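PDB 4KRG: phosphoethanolamine N-methyltransferase 1 from Haemonchus contortus, which probably catalyses S-adenosylmethionine-dependent N-methylation of phosphoethanolamine, an early step of phosphocholine biosynthesis in this parasitic nematode. Local coordinates for residues 303-308 / 377-382. Sequence-based numbering, arbitrary orientation.
Sequences PRQRSP and ATELLA
The carboxylate of E379 is gripped by the backbone of the loop 303-308, one oxygen to each of two successive amides. Q305 N donates to OE1 of E379 at 2.7 Å, and OE1 accepts with its syn lone pair. R306 N reaches OE2 of E379, also at 2.7 Å and again from the syn side, 15° out of the carboxylate plane. In the glutamate, CG lies anti to its own carbonyl carbon (chi1 -64°) and the chain beyond is extended, which carries the carboxylate from the end of strand 372-378 to the loop amides. E379 also occupies the N-cap position of helix 380-383.

The tight part lies at the strand ends. P303 directs its ring at the other segment: CG packs 3.7 Å from CB of E379, and CD sits 3.1 Å from the carbonyl O of T378. Next to it, a water takes N-H of R304 and the hydroxyl of T378 and donates to OE1 of E379. The R304 guanidinium instead makes a salt bridge with E329 through NH2.

The solvent side is looser. The extended Q305 chain lies beside A382, with NE2 of Q305 still 4.4 Å from O of A382; a second water, 2.6 Å from OE2 of E379, joins that oxygen to NE2 of Q305. R306 touches the carboxylate through CB, and its bent chain carries the guanidinium elsewhere.

The contact ties the loop after strand 297-302 to the turn from the neighbouring parallel strand 372-378 into helix 380-383, in a domain whose strand pairing is consistent with a Rossmann-like methyltransferase fold, away from the S-adenosylhomocysteine site. Each carboxylate oxygen accepts a clear bond from a backbone amide and another from a water, an all-donor environment that probably favours the ionised glutamate and fixes the rotation of its carboxylate.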
# COMPACT_ATOMS: atom_id res chain seq x y z
N PRO A 303 1.58 12.12 -9.24
CA PRO A 303 1.98 12.60 -7.91
C PRO A 303 0.98 13.59 -7.31
O PRO A 303 0.98 13.78 -6.09
CB PRO A 303 3.31 13.31 -8.19
CG PRO A 303 3.19 13.76 -9.61
CD PRO A 303 2.43 12.67 -10.31
N ARG A 304 0.16 14.21 -8.16
CA ARG A 304 -0.86 15.17 -7.72
C ARG A 304 -0.28 16.24 -6.80
O ARG A 304 -0.73 16.40 -5.67
CB ARG A 304 -2.01 14.44 -7.02
CG ARG A 304 -2.70 13.38 -7.88
CD ARG A 304 -3.67 12.58 -7.04
NE ARG A 304 -4.13 11.36 -7.70
CZ ARG A 304 -5.40 10.99 -7.76
NH1 ARG A 304 -6.34 11.75 -7.21
NH2 ARG A 304 -5.74 9.87 -8.37
N GLN A 305 0.71 16.97 -7.30
CA GLN A 305 1.34 18.02 -6.52
C GLN A 305 0.60 19.34 -6.64
O GLN A 305 0.22 19.94 -5.64
CB GLN A 305 2.80 18.22 -6.94
CG GLN A 305 3.45 19.35 -6.18
CD GLN A 305 4.84 19.69 -6.65
OE1 GLN A 305 5.81 19.54 -5.90
NE2 GLN A 305 4.96 20.16 -7.89
N ARG A 306 0.40 19.80 -7.87
CA ARG A 306 -0.25 21.09 -8.10
C ARG A 306 -1.71 21.06 -7.66
O ARG A 306 -2.26 22.06 -7.22
CB ARG A 306 -0.14 21.49 -9.57
CG ARG A 306 -0.78 22.83 -9.92
CD ARG A 306 -0.17 23.96 -9.10
NE ARG A 306 1.28 24.00 -9.24
CZ ARG A 306 2.08 24.79 -8.53
NH1 ARG A 306 1.56 25.62 -7.63
NH2 ARG A 306 3.39 24.75 -8.71
N SER A 307 -2.34 19.89 -7.78
CA SER A 307 -3.76 19.78 -7.54
C SER A 307 -4.14 18.32 -7.33
O SER A 307 -3.59 17.45 -7.99
CB SER A 307 -4.54 20.32 -8.74
OG SER A 307 -5.88 19.87 -8.72
N PRO A 308 -5.09 18.06 -6.42
CA PRO A 308 -5.54 16.68 -6.23
C PRO A 308 -6.26 16.13 -7.46
O PRO A 308 -6.34 14.91 -7.65
CB PRO A 308 -6.51 16.78 -5.05
CG PRO A 308 -6.97 18.20 -5.07
CD PRO A 308 -5.81 19.00 -5.54
N ALA A 377 1.73 9.92 -17.70
CA ALA A 377 1.97 10.57 -16.42
C ALA A 377 1.57 12.03 -16.41
O ALA A 377 1.61 12.71 -17.44
CB ALA A 377 3.43 10.43 -16.02
N THR A 378 1.21 12.52 -15.22
CA THR A 378 0.99 13.94 -15.00
C THR A 378 2.12 14.42 -14.09
O THR A 378 2.53 13.69 -13.19
CB THR A 378 -0.40 14.20 -14.34
OG1 THR A 378 -0.56 13.37 -13.18
CG2 THR A 378 -1.54 13.89 -15.31
N GLU A 379 2.63 15.63 -14.32
CA GLU A 379 3.63 16.26 -13.44
C GLU A 379 4.96 15.51 -13.29
O GLU A 379 5.61 15.63 -12.25
CB GLU A 379 3.07 16.49 -12.04
CG GLU A 379 1.94 17.46 -11.96
CD GLU A 379 1.44 17.64 -10.54
OE1 GLU A 379 0.91 16.66 -9.96
OE2 GLU A 379 1.60 18.74 -9.99
N LEU A 380 5.38 14.75 -14.30
CA LEU A 380 6.64 14.01 -14.20
C LEU A 380 7.86 14.93 -14.09
O LEU A 380 8.63 14.85 -13.14
CB LEU A 380 6.82 13.07 -15.39
CG LEU A 380 8.09 12.21 -15.33
CD1 LEU A 380 7.97 11.11 -14.26
CD2 LEU A 380 8.40 11.60 -16.69
N LEU A 381 8.04 15.80 -15.09
CA LEU A 381 9.17 16.72 -15.11
C LEU A 381 9.08 17.74 -13.98
O LEU A 381 10.09 18.18 -13.45
CB LEU A 381 9.26 17.45 -16.45
CG LEU A 381 9.05 16.62 -17.73
CD1 LEU A 381 9.20 17.50 -18.96
CD2 LEU A 381 10.03 15.48 -17.79
N ALA A 382 7.85 18.08 -13.60
CA ALA A 382 7.61 19.09 -12.59
C ALA A 382 8.07 18.65 -11.20
O ALA A 382 8.54 19.46 -10.40
CB ALA A 382 6.13 19.46 -12.56
O HOH W 1 -0.27 14.40 -10.95
O HOH W 2 3.61 20.36 -10.35